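Local coordinates for universal stress protein (Pseudomonas aeruginosa UCBPP-PA14, PDB 7MQ5) that is of unknown function but is a universal stress protein of the HUP clan, a family associated with bacterial stress responses, at residues 111-114 against 115-118; 73-76 against 77-81; 55-58 against 59-63. All blocks are in the same frame, centred on the assembly; numbering follows the deposited sequence.

Interaction 1: 111-114 against 115-118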
loop_
_atom_site.group_PDB
_atom_site.type_symbol
_atom_site.label_atom_id
_atom_site.label_comp_id
_atom_site.label_asym_id
_atom_site.label_seq_id
_atom_site.Cartn_x
_atom_site.Cartn_y
_atom_site.Cartn_z
ATOM N N ASP A 111 10.971 -2.203 12.321
ATOM C CA ASP A 111 10.035 -3.358 12.293
ATOM C C ASP A 111 9.031 -3.167 11.142
ATOM O O ASP A 111 8.673 -4.165 10.500
ATOM C CB ASP A 111 9.355 -3.579 13.641
ATOM C CG ASP A 111 8.647 -4.922 13.698
ATOM O OD1 ASP A 111 9.338 -5.958 13.885
ATOM O OD2 ASP A 111 7.445 -4.928 13.453
ATOM N N ASP A 112 8.591 -1.928 10.894
ATOM C CA ASP A 112 7.700 -1.628 9.739
ATOM C C ASP A 112 8.392 -2.078 8.445
ATOM O O ASP A 112 7.736 -2.638 7.551
ATOM C CB ASP A 112 7.445 -0.123 9.583
ATOM C CG ASP A 112 6.523 0.560 10.580
ATOM O OD1 ASP A 112 5.632 -0.125 11.104
ATOM O OD2 ASP A 112 6.691 1.815 10.791
ATOM N N TRP A 113 9.691 -1.819 8.340
ATOM C CA TRP A 113 10.438 -2.215 7.123
ATOM C C TRP A 113 10.466 -3.740 6.981
ATOM O O TRP A 113 10.340 -4.225 5.845
ATOM C CB TRP A 113 11.829 -1.579 7.106
ATOM C CG TRP A 113 11.802 -0.228 6.463
ATOM C CD1 TRP A 113 12.017 1.001 7.016
ATOM C CD2 TRP A 113 11.402 0.012 5.105
ATOM N NE1 TRP A 113 11.854 1.975 6.061
ATOM C CE2 TRP A 113 11.431 1.400 4.894
ATOM C CE3 TRP A 113 10.989 -0.828 4.068
ATOM C CZ2 TRP A 113 11.139 1.960 3.651
ATOM C CZ3 TRP A 113 10.659 -0.275 2.853
ATOM C CH2 TRP A 113 10.744 1.101 2.651
ATOM N N LYS A 114 10.609 -4.479 8.079
ATOM C CA LYS A 114 10.626 -5.960 7.977
ATOM C C LYS A 114 9.234 -6.447 7.556
ATOM O O LYS A 114 9.152 -7.388 6.762
ATOM C CB LYS A 114 11.115 -6.561 9.294
ATOM C CG LYS A 114 12.602 -6.342 9.536
ATOM C CD LYS A 114 13.117 -6.883 10.845
ATOM C CE LYS A 114 14.606 -6.663 11.006
ATOM N NZ LYS A 114 15.071 -7.110 12.334
ATOM N N LEU A 115 8.183 -5.802 8.055
ATOM C CA LEU A 115 6.814 -6.178 7.629
ATOM C C LEU A 115 6.687 -5.960 6.116
ATOM O O LEU A 115 6.172 -6.842 5.405
ATOM C CB LEU A 115 5.784 -5.329 8.381
ATOM C CG LEU A 115 4.341 -5.506 7.921
ATOM C CD1 LEU A 115 3.883 -6.938 8.100
ATOM C CD2 LEU A 115 3.426 -4.541 8.652
ATOM N N LEU A 116 7.105 -4.792 5.640
ATOM C CA LEU A 116 6.967 -4.509 4.189
ATOM C C LEU A 116 7.823 -5.448 3.340
ATOM O O LEU A 116 7.405 -5.812 2.241
ATOM C CB LEU A 116 7.364 -3.063 3.917
ATOM C CG LEU A 116 6.391 -2.018 4.441
ATOM C CD1 LEU A 116 6.940 -0.624 4.233
ATOM C CD2 LEU A 116 5.026 -2.161 3.791
ATOM N N ARG A 117 9.001 -5.813 3.835
ATOM C CA ARG A 117 9.909 -6.707 3.083
ATOM C C ARG A 117 9.280 -8.094 2.923
ATOM O O ARG A 117 9.191 -8.585 1.780
ATOM C CB ARG A 117 11.232 -6.770 3.851
ATOM C CG ARG A 117 12.294 -7.648 3.219
ATOM C CD ARG A 117 13.637 -7.382 3.877
ATOM N NE ARG A 117 14.018 -5.977 3.773
ATOM C CZ ARG A 117 14.087 -5.099 4.776
ATOM N NH1 ARG A 117 13.851 -5.461 6.027
ATOM N NH2 ARG A 117 14.434 -3.851 4.518
ATOM N N PHE A 118 8.759 -8.646 4.019
ATOM C CA PHE A 118 8.352 -10.078 4.018
ATOM C C PHE A 118 6.863 -10.323 3.804
ATOM O O PHE A 118 6.520 -11.489 3.578
ATOM C CB PHE A 118 8.863 -10.744 5.297
ATOM C CG PHE A 118 10.365 -10.847 5.316
ATOM C CD1 PHE A 118 11.020 -11.705 4.442
ATOM C CD2 PHE A 118 11.125 -10.061 6.163
ATOM C CE1 PHE A 118 12.406 -11.789 4.427
ATOM C CE2 PHE A 118 12.508 -10.150 6.154
ATOM C CZ PHE A 118 13.147 -11.009 5.284
#

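Interaction 2: 73-76 against 77-81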
loop_
_atom_site.group_PDB
_atom_site.type_symbol
_atom_site.label_atom_id
_atom_site.label_comp_id
_atom_site.label_asym_id
_atom_site.label_seq_id
_atom_site.Cartn_x
_atom_site.Cartn_y
_atom_site.Cartn_z
ATOM N N TRP A 73 1.248 -13.247 19.913
ATOM C CA TRP A 73 2.629 -12.742 20.018
ATOM C C TRP A 73 3.598 -13.883 19.787
ATOM O O TRP A 73 3.568 -14.851 20.568
ATOM C CB TRP A 73 2.949 -12.095 21.373
ATOM C CG TRP A 73 4.366 -11.619 21.352
ATOM C CD1 TRP A 73 5.487 -12.300 21.734
ATOM C CD2 TRP A 73 4.827 -10.409 20.734
ATOM N NE1 TRP A 73 6.605 -11.570 21.436
ATOM C CE2 TRP A 73 6.233 -10.403 20.821
ATOM C CE3 TRP A 73 4.183 -9.304 20.161
ATOM C CZ2 TRP A 73 7.001 -9.336 20.350
ATOM C CZ3 TRP A 73 4.945 -8.255 19.697
ATOM C CH2 TRP A 73 6.335 -8.274 19.784
ATOM N N LYS A 74 4.399 -13.777 18.734
ATOM C CA LYS A 74 5.524 -14.737 18.638
ATOM C C LYS A 74 6.720 -14.045 17.971
ATOM O O LYS A 74 6.597 -13.543 16.841
ATOM C CB LYS A 74 5.123 -16.063 17.986
ATOM C CG LYS A 74 6.198 -17.143 18.072
ATOM C CD LYS A 74 5.815 -18.476 17.469
ATOM C CE LYS A 74 6.934 -19.493 17.551
ATOM N NZ LYS A 74 8.164 -19.014 16.875
ATOM N N ASP A 75 7.793 -13.924 18.747
ATOM C CA ASP A 75 9.140 -13.466 18.315
ATOM C C ASP A 75 9.199 -11.953 18.102
ATOM O O ASP A 75 10.038 -11.300 18.751
ATOM C CB ASP A 75 9.589 -14.244 17.076
ATOM C CG ASP A 75 9.802 -15.725 17.347
ATOM O OD1 ASP A 75 10.216 -16.056 18.471
ATOM O OD2 ASP A 75 9.517 -16.539 16.445
ATOM N N SER A 76 8.382 -11.418 17.200
ATOM C CA SER A 76 8.477 -9.974 16.888
ATOM C C SER A 76 7.132 -9.469 16.383
ATOM O O SER A 76 6.247 -10.282 16.064
ATOM C CB SER A 76 9.547 -9.713 15.853
ATOM O OG SER A 76 9.142 -10.236 14.593
ATOM N N LEU A 77 7.012 -8.160 16.269
ATOM C CA LEU A 77 5.760 -7.546 15.790
ATOM C C LEU A 77 5.508 -7.957 14.331
ATOM O O LEU A 77 4.437 -8.514 14.042
ATOM C CB LEU A 77 5.893 -6.032 15.960
ATOM C CG LEU A 77 4.709 -5.209 15.472
ATOM C CD1 LEU A 77 3.437 -5.604 16.196
ATOM C CD2 LEU A 77 4.986 -3.726 15.673
ATOM N N HIS A 78 6.488 -7.777 13.449
ATOM C CA HIS A 78 6.211 -8.117 12.030
ATOM C C HIS A 78 5.964 -9.625 11.864
ATOM O O HIS A 78 5.132 -9.995 11.024
ATOM C CB HIS A 78 7.322 -7.621 11.110
ATOM C CG HIS A 78 8.584 -8.404 11.189
ATOM N ND1 HIS A 78 9.528 -8.179 12.166
ATOM C CD2 HIS A 78 9.058 -9.396 10.409
ATOM C CE1 HIS A 78 10.538 -9.008 11.982
ATOM N NE2 HIS A 78 10.270 -9.770 10.913
ATOM N N GLN A 79 6.655 -10.470 12.622
ATOM C CA GLN A 79 6.422 -11.930 12.469
ATOM C C GLN A 79 5.024 -12.300 12.972
ATOM O O GLN A 79 4.381 -13.181 12.365
ATOM C CB GLN A 79 7.519 -12.710 13.179
ATOM C CG GLN A 79 8.818 -12.696 12.391
ATOM C CD GLN A 79 9.945 -13.317 13.163
ATOM O OE1 GLN A 79 10.393 -14.416 12.852
ATOM N NE2 GLN A 79 10.366 -12.635 14.215
ATOM N N THR A 80 4.563 -11.645 14.037
ATOM C CA THR A 80 3.208 -11.929 14.572
ATOM C C THR A 80 2.160 -11.540 13.520
ATOM O O THR A 80 1.215 -12.314 13.261
ATOM C CB THR A 80 2.980 -11.185 15.889
ATOM O OG1 THR A 80 3.965 -11.593 16.837
ATOM C CG2 THR A 80 1.605 -11.444 16.448
ATOM N N ILE A 81 2.354 -10.380 12.904
ATOM C CA ILE A 81 1.413 -9.907 11.853
ATOM C C ILE A 81 1.412 -10.875 10.664
ATOM O O ILE A 81 0.321 -11.259 10.202
ATOM C CB ILE A 81 1.795 -8.482 11.423
ATOM C CG1 ILE A 81 1.651 -7.517 12.599
ATOM C CG2 ILE A 81 0.968 -8.046 10.230
ATOM C CD1 ILE A 81 2.266 -6.166 12.374
#

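Interaction 3: 55-58 against 59-63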
loop_
_atom_site.group_PDB
_atom_site.type_symbol
_atom_site.label_atom_id
_atom_site.label_comp_id
_atom_site.label_asym_id
_atom_site.label_seq_id
_atom_site.Cartn_x
_atom_site.Cartn_y
_atom_site.Cartn_z
ATOM N N ASP A 55 -15.790 -6.417 22.690
ATOM C CA ASP A 55 -16.690 -5.232 22.660
ATOM C C ASP A 55 -16.561 -4.538 21.297
ATOM O O ASP A 55 -17.589 -4.182 20.701
ATOM C CB ASP A 55 -16.392 -4.291 23.830
ATOM C CG ASP A 55 -16.829 -4.811 25.194
ATOM O OD1 ASP A 55 -17.638 -5.767 25.241
ATOM O OD2 ASP A 55 -16.363 -4.249 26.202
ATOM N N LEU A 56 -15.330 -4.371 20.822
ATOM C CA LEU A 56 -15.088 -3.727 19.507
ATOM C C LEU A 56 -15.721 -4.561 18.376
ATOM O O LEU A 56 -16.411 -3.987 17.516
ATOM C CB LEU A 56 -13.575 -3.564 19.347
ATOM C CG LEU A 56 -13.106 -2.858 18.084
ATOM C CD1 LEU A 56 -13.816 -1.517 17.908
ATOM C CD2 LEU A 56 -11.595 -2.676 18.119
ATOM N N ALA A 57 -15.527 -5.877 18.386
ATOM C CA ALA A 57 -16.139 -6.745 17.354
ATOM C C ALA A 57 -17.672 -6.629 17.396
ATOM O O ALA A 57 -18.280 -6.544 16.323
ATOM C CB ALA A 57 -15.692 -8.166 17.554
ATOM N N GLN A 58 -18.268 -6.613 18.597
ATOM C CA GLN A 58 -19.749 -6.526 18.732
ATOM C C GLN A 58 -20.249 -5.230 18.088
ATOM O O GLN A 58 -21.251 -5.274 17.360
ATOM C CB GLN A 58 -20.165 -6.566 20.205
ATOM C CG GLN A 58 -21.667 -6.433 20.438
ATOM C CD GLN A 58 -22.016 -6.312 21.904
ATOM O OE1 GLN A 58 -21.187 -6.535 22.787
ATOM N NE2 GLN A 58 -23.259 -5.955 22.178
ATOM N N GLU A 59 -19.559 -4.119 18.344
ATOM C CA GLU A 59 -19.989 -2.805 17.806
ATOM C C GLU A 59 -19.916 -2.833 16.275
ATOM O O GLU A 59 -20.841 -2.340 15.618
ATOM C CB GLU A 59 -19.125 -1.678 18.375
ATOM C CG GLU A 59 -19.376 -1.394 19.844
ATOM C CD GLU A 59 -18.656 -0.169 20.382
ATOM O OE1 GLU A 59 -18.544 -0.044 21.621
ATOM O OE2 GLU A 59 -18.219 0.664 19.561
ATOM N N LEU A 60 -18.850 -3.412 15.726
ATOM C CA LEU A 60 -18.687 -3.448 14.251
ATOM C C LEU A 60 -19.726 -4.393 13.633
ATOM O O LEU A 60 -20.246 -4.073 12.566
ATOM C CB LEU A 60 -17.253 -3.876 13.930
ATOM C CG LEU A 60 -16.161 -2.860 14.283
ATOM C CD1 LEU A 60 -14.796 -3.526 14.325
ATOM C CD2 LEU A 60 -16.167 -1.697 13.304
ATOM N N ARG A 61 -20.022 -5.522 14.282
ATOM C CA ARG A 61 -21.037 -6.438 13.705
ATOM C C ARG A 61 -22.404 -5.738 13.678
ATOM O O ARG A 61 -23.174 -5.970 12.727
ATOM C CB ARG A 61 -21.101 -7.746 14.492
ATOM C CG ARG A 61 -19.835 -8.579 14.406
ATOM C CD ARG A 61 -20.010 -9.932 15.073
ATOM N NE ARG A 61 -18.755 -10.669 15.096
ATOM C CZ ARG A 61 -18.049 -10.965 16.173
ATOM N NH1 ARG A 61 -18.490 -10.636 17.376
ATOM N NH2 ARG A 61 -16.908 -11.615 16.043
ATOM N N GLU A 62 -22.707 -4.925 14.698
ATOM C CA GLU A 62 -23.996 -4.179 14.743
ATOM C C GLU A 62 -24.048 -3.183 13.574
ATOM O O GLU A 62 -25.160 -2.865 13.126
ATOM C CB GLU A 62 -24.158 -3.477 16.092
ATOM C CG GLU A 62 -24.397 -4.442 17.241
ATOM C CD GLU A 62 -24.446 -3.834 18.634
ATOM O OE1 GLU A 62 -24.193 -2.614 18.767
ATOM O OE2 GLU A 62 -24.739 -4.589 19.589
ATOM N N GLU A 63 -22.886 -2.724 13.102
ATOM C CA GLU A 63 -22.775 -1.770 11.961
ATOM C C GLU A 63 -22.811 -2.529 10.622
ATOM O O GLU A 63 -22.732 -1.858 9.577
ATOM C CB GLU A 63 -21.502 -0.926 12.078
ATOM C CG GLU A 63 -21.504 0.056 13.239
ATOM C CD GLU A 63 -20.210 0.840 13.405
ATOM O OE1 GLU A 63 -19.318 0.713 12.536
ATOM O OE2 GLU A 63 -20.093 1.577 14.405
#

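Interaction 1: 111-114 against 115-118
Trp-113 and Leu-116, one helical turn apart, meet where Leu-116 CD1 lies over one face of the indole, toward its rim, 4.0 Å from Trp-113 CZ3. On Leu-116, CG stands anti to the carbonyl carbon (chi1 -70°), and this carries CD1 to the face of the six-membered ring, near CE3 and CZ3. An aromatic plate beside a branched aliphatic group suits this side of the helix, because Leu-264 of helix 258-264 touches both residues. The indole nitrogen, Trp-113 NE1, is hydrogen-bonded to Asp-265.

Arg-117 turns back over the preceding turn in the conformer given here, one of two. In it the chain bends at chi3 (-58°), with Trp-113 O over one face of the guanidinium and Lys-114 CG in plane at the edge, 3.8 Å from Arg-117 NH1. The contact with Lys-114 is made there by its aliphatic part, the extended chain carrying NZ away. The Phe-118 ring packs on Arg-117 CG, which sits over its centre.

Beneath these side chains run four helical bonds, among them Leu-116 N to Asp-112 O at 2.9 Å and Phe-118 N to Lys-114 O at 3.0 Å. Further out, Asp-112 forms a salt bridge with Lys-95 of strand 92-96, and Leu-115 packs on Ile-81 of helix 77-88. In this beta-alpha-beta unit, the carboxylate of buried Asp-112 is therefore compensated by a lysine, which probably favours its ionised form, while the leucines supply the apolar surface that seats the helix.

Interaction 2: 73-76 against 77-81
Ser-76 is the N-cap of helix 77-88, and its side chain reaches forward to the first turn, where Gln-79 meets it. Ser-76 CB comes first, 3.4 Å from Gln-79 NE2. OG then lies between the backbone N and the carbonyl carbon (chi1 69°), where it can face the amides of that turn. Ser-76 OG accepts the capping bond from Gln-79 N at 3.2 Å and a shorter, nearly straight one from Gln-79 NE2 at 2.7 Å, the oxygen lying in the plane of the side-chain amide. Gln-79 thus grips the same hydroxyl oxygen twice, by backbone and by side chain, and Gln-79 NE2 also touches Asp-75 CB. His-78 presents a ring face to OG, while its ND1 is probably hydrogen-bonded to Asp-111 of helix 110-118.

The carbonyl of Ser-76 has two donors as well. Thr-80 N at 3.0 Å and Thr-80 OG1 at 2.7 Å approach Ser-76 O from opposite faces of the carbonyl plane. Having given its proton there, Thr-80 OG1 accepts from Lys-74 N at 2.9 Å, so that one buried hydroxyl links loop and helix. A threonine suits the place: its CG2 packs on Trp-73 CA while OG1 lies over one face of the indole. Trp-73 CH2 comes within 3.6 Å of Leu-77 N.

Lys-74 NZ and Asp-75 OD2 add a salt bridge on the exposed side. Two hydroxyls help fix the loop after strand 67-72 to the first turn of helix 77-88: Ser-76 satisfies an amide that has no carbonyl in a preceding turn, and Thr-80 holds the loop against the helix.

Interaction 3: 55-58 against 59-63
Regular i to i+4 bonds carry helix 50-62 through this stretch, with Glu-59 N, Leu-60 N, Arg-61 N and Glu-62 N donating to the carbonyls of Asp-55, Leu-56, Ala-57 and Gln-58. The helix is the crossover of the right-handed beta-alpha-beta unit formed with strands 37-43 and 67-72, and its side chains divide accordingly.

On the inner face Leu-56 and Leu-60 run side by side and point the same way, Leu-56 CG lying 4.2 Å from Leu-60 CD1. Both pack on Leu-40 of strand 37-43 and on Leu-24 of helix 22-34, so branched aliphatic residues are well suited to fill this interface. Ala-57, small enough to sit close to the sheet, touches Val-67 and Thr-69.

Arg-61 extends from CG to NE and brings one face of its guanidinium over the methyl of Ala-57, with Arg-61 NH1 3.7 Å from Ala-57 CB. Its NH2 is hydrogen-bonded to Val-67 O, so the flat cation covers an apolar group while tying the helix to the start of strand 67-72.

The outer face is polar, as suits a solvent-facing surface. Gln-58 and Glu-62 lie alongside each other one turn apart, with amide and carboxylate planes 87° apart. Gln-58 NE2 donates to Glu-62 OE2 over a long 3.3 Å, meeting that oxygen from above the carboxylate plane.

In the fold
Along the chain the order is interaction 3, interaction 2, interaction 1, and all three involve helices packed on the first of the sheet's two parallel five-stranded halves, which meet antiparallel at 123-126 and 270-274. Interactions 1 and 2 are neighbours, their centres about 11 Å apart, and helices 110-118 and 77-88 touch through Asp-111 and His-78. Interaction 3 stands apart, its centre about 30 Å from that of interaction 1 and 26 Å from that of interaction 2. Strand 67-72, at the outer edge of the sheet, connects helix 50-62 to the loop that caps helix 77-88. Together the contacts shape helices and a connection around one half of the sheet.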